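Predicted component of a thermophile-specific DNA repair system, contains a RAMP domain (Methanopyrus kandleri, PDB 4N0L) has an RRM-like fold, binds crRNA in a type III-A CRISPR system as its Csm3 protein and may, as its family is assigned, have endonuclease activity. Local coordinates at residues L16-I22 / E216-K220; G32-V38 / I257-T261; L238-K243 / L340-V344; Y316-I320 / V343-P348. One frame throughout, in Å; residues are numbered along the deposited sequence.

Contact 1 of 4, residues L16-I22 / E216-K220; sequences LRTGTRI and ERVPK
Thr20 and Val218 form an antiparallel hydrogen-bonded pair: Val218 N gives a bond to Thr20 O at 2.8 Å, bent only to 164° at the hydrogen, and Thr20 N returns one to Val218 O at 3.0 Å. Gly19 comes right up against the same carbonyl, its CA 3.0 Å from Val218 O. The side chains of Thr20 and Val218 lie alongside each other and point the same way, with Thr20 OG1 resting 3.8 Å from Val218 CB and donating to Arg21 O. Val218 is clasped by two residues that cross it at about a right angle: its CG1 meets Leu16 CD1 at 3.6 Å, and its CG2 meets Ile22 CG1 at 3.8 Å. This two-stranded ribbon stands beyond the end of strand 7-16 in the main antiparallel sheet of the RAMP domain, and Phe188 of helix 181-191 and Phe224 of strand 223-231 also pack on Val218. Arg217 bends at chi3 (66°) and folds back, laying one face of its guanidinium over Thr20 C and Arg21 N of the peptide link. Lys220, extended beyond CG, runs its methylenes past the carbonyl of Arg17, with CD 3.3 Å from Arg17 O.

Contact 2 of 4, residues G32-V38 / I257-T261; sequences GGLDNPV and IGHST
Asp35 and His259 make a single antiparallel hydrogen-bonded bridge. It attaches the loop 32-38 to strand 258-259, which pairs with strand 264-265 in a small antiparallel sheet. Asp35 N donates to His259 O at 2.8 Å, and His259 N donates to Asp35 O at 3.0 Å. Gly258 CA lies 3.3 Å from Asp35 O in a CA-H...O contact.

Asp35 and His259 also meet through their side chains. Asp35 CB sits over one face of the His259 ring, 3.9 Å from the centroid, a CH-pi contact; the carboxylate is turned 71° from the ring plane. His259 CG lies between the backbone N and carbonyl carbon (chi1 65°), which brings the ring beside Asp35. His259 ND1 donates to Ser260 O, which lies in the ring plane, and this bond fixes the ring's rotation.

Among apolar groups, Pro37 CG touches Ile257 CG1 at 3.8 Å, and Val38 CG2 meets Ile257 CD1 at the same 3.8 Å.

A water donates both to Asp35 OD2, at 2.8 Å, and to Ile257 O, at 2.9 Å. Water thus ties the Asp35 carboxylate to the opposite backbone, while the histidine meets the aspartate through its ring face, without a salt bridge.

Contact 3 of 4, residues L238-K243 / L340-V344; sequences LESDLK and LDEVV
The carboxylates of Glu239 and Asp341 meet with their planes nearly perpendicular, 87° apart, and the oxygens Glu239 OE2 and Asp341 OD1 lie only 2.5 Å from each other. Two oxygens this close suggest that one acid group holds a proton. The neighbours beside the Glu239 carboxylate are aliphatic, with Val344 CG2 4.0 Å from Glu239 CD and Leu340 CB 3.8 Å from Glu239 OE2.

This is helix-helix packing: the start of helix 238-255 in the RAMP domain against the short helix 340-345 near the C terminus. The axes of the two short segments pass 10.4 Å apart, with 130° between their N-to-C directions. Glu239 gets to Asp341 by holding CG anti to its backbone N (chi1 176°) and staying extended beyond it, which carries the chain obliquely across Val344; Val344 CG2 is 3.8 Å from Glu239 CB. Deeper in the interface the contacts are apolar. Val344 CG2 looks toward Leu242 CD1, and Val344 CG1 toward Leu238 CD2, both fairly loosely. Leu238 is also covered by Val232 and Trp349. Leu340 carries the other end of the interface, its two methyls set against the CB of Leu242. Its CD1 presses onto the turn that follows, 3.4 Å from Lys243 N.

Contact 4 of 4, residues Y316-I320 / V343-P348; sequences YEIVI and VVGELP
Ile318 points its CD1 at Pro348 CD, 3.9 Å away. The same methyl is 3.2 Å from Glu346 O, two residues before the proline. Beside it, Glu317 and Pro348 slide past each other in opposite directions, and Glu317 OE1 comes within 3.3 Å of Pro348 CB. Ile320 holds the other half of the contact. Its CD1 touches Glu346 CB at 3.6 Å, the two side chains crossing at about a right angle, and its CG1 lies 4.2 Å from Leu347 CD2. Ile320 CG2 is turned to Val343 CG2, at 4.3 Å.

What sets these groups in place lies one layer further out. Glu317 is fully stretched, CG anti to the backbone N (chi1 -180°), and its OE2 is bonded to Ser279 OG, so the carboxylate is anchored while its OE1 rests by the proline. Glu317 and Ile318 both face Ala277 in a classic beta bulge, which lets these successive residues both direct their side chains at 343-348. Strand 318-321 is an outermost strand of the main antiparallel sheet within this chain; segment 343-348, which begins in helix 340-345, packs on the side carrying Ile318 and Ile320. Glu346 N and Leu347 N bond to Val343 O and Val344 O. Trp336 of helix 333-338 packs on both Ile320 and Val343.

The two segments are therefore joined by packing, mostly apolar, while the polar bonds lie within 343-348 or link 316-320 to Glu290, Ala277, Leu275 and Ser279.

Overall arrangement
From the N terminus, the chain leaves strand 7-16 and enters contact 1, whose partner arrives only at 216-220 and closes a long loop. Contact 2 opens at 32-38, inside that loop, and closes at 257-261, so the two cross; they touch, Arg21 O to Asn36 ND2 at 3.0 Å, a probable hydrogen bond. Contact 3 opens at 238-243, before contact 2 has closed, and crosses it through helix 238-255. Contact 4 opens at 316-320 and ends on the same stretch as contact 3, sharing Val343 and Val344. Contacts 1 and 2 knit one end of the domain; contacts 3 and 4, on the opposite side of the chain's centre from contact 2, fasten the C-terminal helix to a helix and an outer strand.

Contact 1 of 4, residues L16-I22 / E216-K220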
loop_
_atom_site.group_PDB
_atom_site.type_symbol
_atom_site.label_atom_id
_atom_site.label_comp_id
_atom_site.label_asym_id
_atom_site.label_seq_id
_atom_site.Cartn_x
_atom_site.Cartn_y
_atom_site.Cartn_z
ATOM N N LEU A 16 2.663 17.119 1.410
ATOM C CA LEU A 16 1.702 17.558 0.405
ATOM C C LEU A 16 2.323 18.583 -0.539
ATOM O O LEU A 16 2.848 19.602 -0.095
ATOM C CB LEU A 16 0.457 18.151 1.068
ATOM C CG LEU A 16 -0.452 17.172 1.812
ATOM C CD1 LEU A 16 -1.146 17.870 2.963
ATOM C CD2 LEU A 16 -1.474 16.560 0.865
ATOM N N ARG A 17 2.261 18.311 -1.839
ATOM C CA ARG A 17 2.718 19.270 -2.840
ATOM C C ARG A 17 1.626 20.296 -3.111
ATOM O O ARG A 17 1.900 21.396 -3.585
ATOM C CB ARG A 17 3.127 18.570 -4.139
ATOM C CG ARG A 17 4.087 17.409 -3.953
ATOM C CD ARG A 17 4.914 17.153 -5.208
ATOM N NE ARG A 17 4.124 16.582 -6.295
ATOM C CZ ARG A 17 3.537 17.295 -7.252
ATOM N NH1 ARG A 17 3.658 18.616 -7.267
ATOM N NH2 ARG A 17 2.836 16.688 -8.199
ATOM N N THR A 18 0.384 19.922 -2.819
ATOM C CA THR A 18 -0.742 20.842 -2.926
ATOM C C THR A 18 -1.532 20.848 -1.628
ATOM O O THR A 18 -1.548 19.858 -0.898
ATOM C CB THR A 18 -1.692 20.471 -4.089
ATOM O OG1 THR A 18 -2.204 19.146 -3.892
ATOM C CG2 THR A 18 -0.966 20.540 -5.424
ATOM N N GLY A 19 -2.194 21.962 -1.341
ATOM C CA GLY A 19 -3.070 22.025 -0.187
ATOM C C GLY A 19 -4.376 21.319 -0.489
ATOM O O GLY A 19 -4.706 21.093 -1.653
ATOM N N THR A 20 -5.123 20.963 0.552
ATOM C CA THR A 20 -6.404 20.285 0.365
ATOM C C THR A 20 -7.477 20.805 1.309
ATOM O O THR A 20 -7.180 21.401 2.344
ATOM C CB THR A 20 -6.298 18.750 0.584
ATOM O OG1 THR A 20 -5.991 18.478 1.957
ATOM C CG2 THR A 20 -5.237 18.126 -0.311
ATOM N N ARG A 21 -8.730 20.571 0.935
ATOM C CA ARG A 21 -9.853 20.734 1.852
ATOM C C ARG A 21 -9.811 19.635 2.911
ATOM O O ARG A 21 -9.055 18.672 2.785
ATOM C CB ARG A 21 -11.179 20.702 1.083
ATOM C CG ARG A 21 -11.663 19.291 0.744
ATOM C CD ARG A 21 -13.141 19.226 0.349
ATOM N NE ARG A 21 -14.031 19.797 1.356
ATOM C CZ ARG A 21 -14.591 21.000 1.275
ATOM N NH1 ARG A 21 -14.356 21.779 0.227
ATOM N NH2 ARG A 21 -15.387 21.425 2.247
ATOM N N ILE A 22 -10.610 19.791 3.961
ATOM C CA ILE A 22 -10.703 18.774 5.001
ATOM C C ILE A 22 -12.047 18.061 4.927
ATOM O O ILE A 22 -13.095 18.674 5.139
ATOM C CB ILE A 22 -10.514 19.377 6.404
ATOM C CG1 ILE A 22 -9.133 20.024 6.518
ATOM C CG2 ILE A 22 -10.681 18.304 7.470
ATOM C CD1 ILE A 22 -8.908 20.762 7.820
ATOM N N GLU A 216 -11.709 25.441 6.891
ATOM C CA GLU A 216 -10.267 25.339 7.079
ATOM C C GLU A 216 -9.672 24.310 6.130
ATOM O O GLU A 216 -10.315 23.322 5.779
ATOM C CB GLU A 216 -9.928 24.975 8.524
ATOM C CG GLU A 216 -10.133 26.104 9.516
ATOM C CD GLU A 216 -9.721 25.736 10.926
ATOM O OE1 GLU A 216 -9.348 24.567 11.139
ATOM O OE2 GLU A 216 -9.806 26.598 11.828
ATOM N N ARG A 217 -8.425 24.544 5.748
ATOM C CA ARG A 217 -7.733 23.737 4.756
ATOM C C ARG A 217 -6.389 23.263 5.287
ATOM O O ARG A 217 -5.887 23.793 6.277
ATOM C CB ARG A 217 -7.539 24.550 3.484
ATOM C CG ARG A 217 -8.823 24.850 2.753
ATOM C CD ARG A 217 -8.535 25.656 1.512
ATOM N NE ARG A 217 -7.762 24.900 0.537
ATOM C CZ ARG A 217 -8.297 24.027 -0.307
ATOM N NH1 ARG A 217 -9.604 23.798 -0.277
ATOM N NH2 ARG A 217 -7.528 23.381 -1.171
ATOM N N VAL A 218 -5.819 22.254 4.643
ATOM C CA VAL A 218 -4.472 21.808 4.979
ATOM C C VAL A 218 -3.488 22.464 4.012
ATOM O O VAL A 218 -3.537 22.204 2.814
ATOM C CB VAL A 218 -4.342 20.277 4.900
ATOM C CG1 VAL A 218 -2.963 19.838 5.355
ATOM C CG2 VAL A 218 -5.414 19.618 5.745
ATOM N N PRO A 219 -2.600 23.329 4.528
ATOM C CA PRO A 219 -1.680 24.082 3.663
ATOM C C PRO A 219 -0.708 23.192 2.901
ATOM O O PRO A 219 -0.352 22.111 3.370
ATOM C CB PRO A 219 -0.918 24.980 4.644
ATOM C CG PRO A 219 -1.754 25.019 5.876
ATOM C CD PRO A 219 -2.461 23.704 5.945
ATOM N N LYS A 220 -0.295 23.651 1.725
ATOM C CA LYS A 220 0.746 22.983 0.958
ATOM C C LYS A 220 2.040 22.972 1.773
ATOM O O LYS A 220 2.355 23.946 2.450
ATOM C CB LYS A 220 0.939 23.684 -0.390
ATOM C CG LYS A 220 2.312 23.541 -1.008
ATOM C CD LYS A 220 2.408 24.336 -2.295
ATOM C CE LYS A 220 3.810 24.278 -2.869
ATOM N NZ LYS A 220 3.868 24.834 -4.249
#

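Contact 2 of 4, residues G32-V38 / I257-T261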
loop_
_atom_site.group_PDB
_atom_site.type_symbol
_atom_site.label_atom_id
_atom_site.label_comp_id
_atom_site.label_asym_id
_atom_site.label_seq_id
_atom_site.Cartn_x
_atom_site.Cartn_y
_atom_site.Cartn_z
ATOM N N GLY A 32 -21.196 11.150 -6.340
ATOM C CA GLY A 32 -20.048 10.327 -6.680
ATOM C C GLY A 32 -18.849 11.111 -7.180
ATOM O O GLY A 32 -18.134 10.658 -8.074
ATOM N N GLY A 33 -18.629 12.289 -6.603
ATOM C CA GLY A 33 -17.573 13.178 -7.056
ATOM C C GLY A 33 -16.272 13.056 -6.279
ATOM O O GLY A 33 -15.538 12.083 -6.440
ATOM N N LEU A 34 -15.999 14.037 -5.423
ATOM C CA LEU A 34 -14.720 14.138 -4.720
ATOM C C LEU A 34 -14.513 13.051 -3.671
ATOM O O LEU A 34 -15.255 12.969 -2.694
ATOM C CB LEU A 34 -14.591 15.505 -4.037
ATOM C CG LEU A 34 -13.288 15.814 -3.288
ATOM C CD1 LEU A 34 -12.075 15.406 -4.114
ATOM C CD2 LEU A 34 -13.212 17.291 -2.950
ATOM N N ASP A 35 -13.511 12.206 -3.893
ATOM C CA ASP A 35 -13.013 11.307 -2.857
ATOM C C ASP A 35 -11.792 11.931 -2.177
ATOM O O ASP A 35 -10.718 12.008 -2.774
ATOM C CB ASP A 35 -12.658 9.940 -3.448
ATOM C CG ASP A 35 -11.880 9.063 -2.478
ATOM O OD1 ASP A 35 -12.170 9.104 -1.263
ATOM O OD2 ASP A 35 -10.970 8.336 -2.932
ATOM N N ASN A 36 -11.958 12.393 -0.940
ATOM C CA ASN A 36 -10.859 13.027 -0.210
ATOM C C ASN A 36 -10.574 12.329 1.117
ATOM O O ASN A 36 -11.377 12.403 2.046
ATOM C CB ASN A 36 -11.156 14.511 0.032
ATOM C CG ASN A 36 -10.052 15.210 0.812
ATOM O OD1 ASN A 36 -8.893 14.790 0.788
ATOM N ND2 ASN A 36 -10.407 16.291 1.502
ATOM N N PRO A 37 -9.416 11.656 1.210
ATOM C CA PRO A 37 -9.035 10.868 2.387
ATOM C C PRO A 37 -8.616 11.726 3.578
ATOM O O PRO A 37 -8.613 11.239 4.711
ATOM C CB PRO A 37 -7.851 10.044 1.880
ATOM C CG PRO A 37 -7.233 10.907 0.835
ATOM C CD PRO A 37 -8.379 11.616 0.162
ATOM N N VAL A 38 -8.274 12.985 3.325
ATOM C CA VAL A 38 -7.885 13.893 4.397
ATOM C C VAL A 38 -9.111 14.277 5.212
ATOM O O VAL A 38 -10.010 14.956 4.718
ATOM C CB VAL A 38 -7.206 15.164 3.856
ATOM C CG1 VAL A 38 -6.860 16.107 4.998
ATOM C CG2 VAL A 38 -5.959 14.802 3.065
ATOM N N ILE A 257 -3.527 11.144 -3.428
ATOM C CA ILE A 257 -4.084 10.291 -2.377
ATOM C C ILE A 257 -5.598 10.199 -2.496
ATOM O O ILE A 257 -6.222 9.299 -1.935
ATOM C CB ILE A 257 -3.729 10.802 -0.966
ATOM C CG1 ILE A 257 -4.145 12.268 -0.816
ATOM C CG2 ILE A 257 -2.247 10.645 -0.691
ATOM C CD1 ILE A 257 -3.841 12.852 0.547
ATOM N N GLY A 258 -6.181 11.146 -3.221
ATOM C CA GLY A 258 -7.605 11.152 -3.479
ATOM C C GLY A 258 -7.836 11.535 -4.923
ATOM O O GLY A 258 -6.890 11.598 -5.712
ATOM N N HIS A 259 -9.089 11.800 -5.277
ATOM C CA HIS A 259 -9.411 12.185 -6.643
ATOM C C HIS A 259 -10.765 12.871 -6.723
ATOM O O HIS A 259 -11.654 12.622 -5.908
ATOM C CB HIS A 259 -9.397 10.963 -7.569
ATOM C CG HIS A 259 -10.451 9.950 -7.249
ATOM N ND1 HIS A 259 -11.736 10.032 -7.743
ATOM C CD2 HIS A 259 -10.416 8.836 -6.481
ATOM C CE1 HIS A 259 -12.445 9.011 -7.296
ATOM N NE2 HIS A 259 -11.667 8.269 -6.526
ATOM N N SER A 260 -10.906 13.751 -7.706
ATOM C CA SER A 260 -12.209 14.274 -8.080
ATOM C C SER A 260 -12.744 13.419 -9.219
ATOM O O SER A 260 -12.204 12.350 -9.499
ATOM C CB SER A 260 -12.118 15.749 -8.482
ATOM O OG SER A 260 -11.245 15.928 -9.583
ATOM N N THR A 261 -13.815 13.871 -9.861
ATOM C CA THR A 261 -14.328 13.191 -11.043
ATOM C C THR A 261 -13.288 13.160 -12.167
ATOM O O THR A 261 -13.095 12.133 -12.820
ATOM C CB THR A 261 -15.612 13.864 -11.562
ATOM O OG1 THR A 261 -16.558 13.987 -10.493
ATOM C CG2 THR A 261 -16.221 13.052 -12.697
HETATM O O HOH W 1 -8.690 7.967 -1.355
#

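Contact 3 of 4, residues L238-K243 / L340-V344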
loop_
_atom_site.group_PDB
_atom_site.type_symbol
_atom_site.label_atom_id
_atom_site.label_comp_id
_atom_site.label_asym_id
_atom_site.label_seq_id
_atom_site.Cartn_x
_atom_site.Cartn_y
_atom_site.Cartn_z
ATOM N N LEU A 238 9.814 -11.573 -1.356
ATOM C CA LEU A 238 10.176 -10.419 -0.539
ATOM C C LEU A 238 10.534 -9.186 -1.370
ATOM O O LEU A 238 9.936 -8.121 -1.208
ATOM C CB LEU A 238 11.347 -10.774 0.380
ATOM C CG LEU A 238 12.035 -9.603 1.082
ATOM C CD1 LEU A 238 11.052 -8.917 2.013
ATOM C CD2 LEU A 238 13.265 -10.069 1.842
ATOM N N GLU A 239 11.510 -9.334 -2.258
ATOM C CA GLU A 239 11.969 -8.214 -3.070
ATOM C C GLU A 239 10.878 -7.743 -4.023
ATOM O O GLU A 239 10.690 -6.540 -4.218
ATOM C CB GLU A 239 13.226 -8.588 -3.854
ATOM C CG GLU A 239 13.696 -7.492 -4.793
ATOM C CD GLU A 239 15.119 -7.691 -5.260
ATOM O OE1 GLU A 239 15.650 -8.809 -5.095
ATOM O OE2 GLU A 239 15.710 -6.725 -5.785
ATOM N N SER A 240 10.167 -8.697 -4.618
ATOM C CA SER A 240 9.092 -8.383 -5.548
ATOM C C SER A 240 7.999 -7.568 -4.864
ATOM O O SER A 240 7.486 -6.606 -5.437
ATOM C CB SER A 240 8.500 -9.664 -6.140
ATOM O OG SER A 240 8.852 -9.802 -7.507
ATOM N N ASP A 241 7.659 -7.949 -3.635
ATOM C CA ASP A 241 6.641 -7.241 -2.867
ATOM C C ASP A 241 7.060 -5.797 -2.603
ATOM O O ASP A 241 6.259 -4.872 -2.753
ATOM C CB ASP A 241 6.371 -7.947 -1.537
ATOM C CG ASP A 241 5.471 -9.163 -1.687
ATOM O OD1 ASP A 241 5.021 -9.449 -2.818
ATOM O OD2 ASP A 241 5.209 -9.829 -0.662
ATOM N N LEU A 242 8.318 -5.614 -2.214
ATOM C CA LEU A 242 8.854 -4.287 -1.937
ATOM C C LEU A 242 8.795 -3.408 -3.178
ATOM O O LEU A 242 8.454 -2.228 -3.094
ATOM C CB LEU A 242 10.291 -4.382 -1.425
ATOM C CG LEU A 242 10.465 -5.033 -0.052
ATOM C CD1 LEU A 242 11.922 -4.991 0.383
ATOM C CD2 LEU A 242 9.566 -4.372 0.984
ATOM N N LYS A 243 9.130 -3.990 -4.325
ATOM C CA LYS A 243 9.048 -3.287 -5.600
ATOM C C LYS A 243 7.635 -2.798 -5.878
ATOM O O LYS A 243 7.431 -1.648 -6.262
ATOM C CB LYS A 243 9.520 -4.188 -6.744
ATOM C CG LYS A 243 9.686 -3.458 -8.068
ATOM C CD LYS A 243 9.247 -4.318 -9.240
ATOM C CE LYS A 243 10.063 -5.595 -9.322
ATOM N NZ LYS A 243 9.468 -6.572 -10.272
ATOM N N LEU A 340 16.799 -1.735 -5.037
ATOM C CA LEU A 340 16.228 -2.808 -4.228
ATOM C C LEU A 340 17.120 -4.042 -4.151
ATOM O O LEU A 340 17.143 -4.727 -3.128
ATOM C CB LEU A 340 14.858 -3.210 -4.764
ATOM C CG LEU A 340 13.673 -2.500 -4.119
ATOM C CD1 LEU A 340 12.392 -3.153 -4.571
ATOM C CD2 LEU A 340 13.788 -2.530 -2.602
ATOM N N ASP A 341 17.838 -4.330 -5.233
ATOM C CA ASP A 341 18.827 -5.402 -5.228
ATOM C C ASP A 341 19.825 -5.139 -4.116
ATOM O O ASP A 341 20.130 -6.010 -3.301
ATOM C CB ASP A 341 19.545 -5.497 -6.574
ATOM C CG ASP A 341 18.679 -6.106 -7.658
ATOM O OD1 ASP A 341 17.700 -6.801 -7.317
ATOM O OD2 ASP A 341 18.976 -5.888 -8.851
ATOM N N GLU A 342 20.322 -3.909 -4.104
ATOM C CA GLU A 342 21.262 -3.433 -3.104
ATOM C C GLU A 342 20.677 -3.535 -1.693
ATOM O O GLU A 342 21.340 -4.005 -0.769
ATOM C CB GLU A 342 21.644 -1.992 -3.440
ATOM C CG GLU A 342 22.798 -1.406 -2.670
ATOM C CD GLU A 342 23.492 -0.311 -3.462
ATOM O OE1 GLU A 342 24.597 0.114 -3.069
ATOM O OE2 GLU A 342 22.925 0.121 -4.488
ATOM N N VAL A 343 19.428 -3.101 -1.538
ATOM C CA VAL A 343 18.746 -3.119 -0.243
ATOM C C VAL A 343 18.521 -4.529 0.305
ATOM O O VAL A 343 18.901 -4.831 1.437
ATOM C CB VAL A 343 17.382 -2.399 -0.320
ATOM C CG1 VAL A 343 16.572 -2.661 0.937
ATOM C CG2 VAL A 343 17.585 -0.911 -0.512
ATOM N N VAL A 344 17.896 -5.385 -0.499
ATOM C CA VAL A 344 17.540 -6.738 -0.073
ATOM C C VAL A 344 18.784 -7.552 0.295
ATOM O O VAL A 344 18.742 -8.406 1.184
ATOM C CB VAL A 344 16.728 -7.468 -1.173
ATOM C CG1 VAL A 344 16.489 -8.924 -0.807
ATOM C CG2 VAL A 344 15.404 -6.757 -1.405
#

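Contact 4 of 4, residues Y316-I320 / V343-P348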
loop_
_atom_site.group_PDB
_atom_site.type_symbol
_atom_site.label_atom_id
_atom_site.label_comp_id
_atom_site.label_asym_id
_atom_site.label_seq_id
_atom_site.Cartn_x
_atom_site.Cartn_y
_atom_site.Cartn_z
ATOM N N TYR A 316 15.682 -2.350 16.070
ATOM C CA TYR A 316 15.509 -3.248 14.941
ATOM C C TYR A 316 16.721 -4.158 14.810
ATOM O O TYR A 316 17.727 -3.966 15.493
ATOM C CB TYR A 316 15.295 -2.457 13.649
ATOM C CG TYR A 316 14.112 -1.519 13.697
ATOM C CD1 TYR A 316 12.828 -1.975 13.425
ATOM C CD2 TYR A 316 14.279 -0.174 14.004
ATOM C CE1 TYR A 316 11.742 -1.121 13.466
ATOM C CE2 TYR A 316 13.201 0.688 14.045
ATOM C CZ TYR A 316 11.934 0.210 13.774
ATOM O OH TYR A 316 10.859 1.066 13.813
ATOM N N GLU A 317 16.626 -5.146 13.929
ATOM C CA GLU A 317 17.760 -6.015 13.657
ATOM C C GLU A 317 18.715 -5.322 12.700
ATOM O O GLU A 317 19.918 -5.246 12.949
ATOM C CB GLU A 317 17.296 -7.350 13.077
ATOM C CG GLU A 317 18.423 -8.316 12.767
ATOM C CD GLU A 317 17.918 -9.651 12.261
ATOM O OE1 GLU A 317 18.750 -10.478 11.833
ATOM O OE2 GLU A 317 16.688 -9.873 12.295
ATOM N N ILE A 318 18.164 -4.809 11.607
ATOM C CA ILE A 318 18.945 -4.105 10.601
ATOM C C ILE A 318 18.175 -2.888 10.104
ATOM O O ILE A 318 16.996 -2.985 9.767
ATOM C CB ILE A 318 19.299 -5.021 9.414
ATOM C CG1 ILE A 318 20.341 -6.058 9.838
ATOM C CG2 ILE A 318 19.816 -4.208 8.239
ATOM C CD1 ILE A 318 20.725 -7.030 8.746
ATOM N N VAL A 319 18.846 -1.741 10.072
ATOM C CA VAL A 319 18.246 -0.511 9.572
ATOM C C VAL A 319 18.925 -0.075 8.280
ATOM O O VAL A 319 20.128 0.192 8.264
ATOM C CB VAL A 319 18.342 0.629 10.607
ATOM C CG1 VAL A 319 17.915 1.956 9.988
ATOM C CG2 VAL A 319 17.500 0.309 11.836
ATOM N N ILE A 320 18.158 -0.018 7.197
ATOM C CA ILE A 320 18.679 0.465 5.923
ATOM C C ILE A 320 18.280 1.921 5.722
ATOM O O ILE A 320 17.110 2.224 5.485
ATOM C CB ILE A 320 18.159 -0.361 4.731
ATOM C CG1 ILE A 320 18.360 -1.858 4.975
ATOM C CG2 ILE A 320 18.838 0.087 3.441
ATOM C CD1 ILE A 320 19.805 -2.255 5.155
ATOM N N VAL A 343 19.428 -3.101 -1.538
ATOM C CA VAL A 343 18.746 -3.119 -0.243
ATOM C C VAL A 343 18.521 -4.529 0.305
ATOM O O VAL A 343 18.901 -4.831 1.437
ATOM C CB VAL A 343 17.382 -2.399 -0.320
ATOM C CG1 VAL A 343 16.572 -2.661 0.937
ATOM C CG2 VAL A 343 17.585 -0.911 -0.512
ATOM N N VAL A 344 17.896 -5.385 -0.499
ATOM C CA VAL A 344 17.540 -6.738 -0.073
ATOM C C VAL A 344 18.784 -7.552 0.295
ATOM O O VAL A 344 18.742 -8.406 1.184
ATOM C CB VAL A 344 16.728 -7.468 -1.173
ATOM C CG1 VAL A 344 16.489 -8.924 -0.807
ATOM C CG2 VAL A 344 15.404 -6.757 -1.405
ATOM N N GLY A 345 19.894 -7.264 -0.378
ATOM C CA GLY A 345 21.167 -7.895 -0.074
ATOM C C GLY A 345 21.608 -7.697 1.365
ATOM O O GLY A 345 22.320 -8.532 1.922
ATOM N N GLU A 346 21.188 -6.588 1.968
ATOM C CA GLU A 346 21.602 -6.252 3.325
ATOM C C GLU A 346 20.593 -6.717 4.375
ATOM O O GLU A 346 20.849 -6.608 5.574
ATOM C CB GLU A 346 21.816 -4.742 3.454
ATOM C CG GLU A 346 22.886 -4.165 2.535
ATOM C CD GLU A 346 24.249 -4.802 2.738
ATOM O OE1 GLU A 346 24.588 -5.139 3.893
ATOM O OE2 GLU A 346 24.985 -4.961 1.741
ATOM N N LEU A 347 19.455 -7.243 3.929
ATOM C CA LEU A 347 18.391 -7.648 4.848
ATOM C C LEU A 347 18.617 -9.065 5.372
ATOM O O LEU A 347 19.306 -9.858 4.733
ATOM C CB LEU A 347 17.025 -7.548 4.163
ATOM C CG LEU A 347 16.531 -6.126 3.887
ATOM C CD1 LEU A 347 15.341 -6.134 2.936
ATOM C CD2 LEU A 347 16.197 -5.400 5.183
ATOM N N PRO A 348 18.044 -9.388 6.544
ATOM C CA PRO A 348 18.259 -10.721 7.120
ATOM C C PRO A 348 17.375 -11.810 6.509
ATOM O O PRO A 348 16.877 -12.669 7.236
ATOM C CB PRO A 348 17.908 -10.513 8.594
ATOM C CG PRO A 348 16.877 -9.438 8.565
ATOM C CD PRO A 348 17.336 -8.498 7.483
#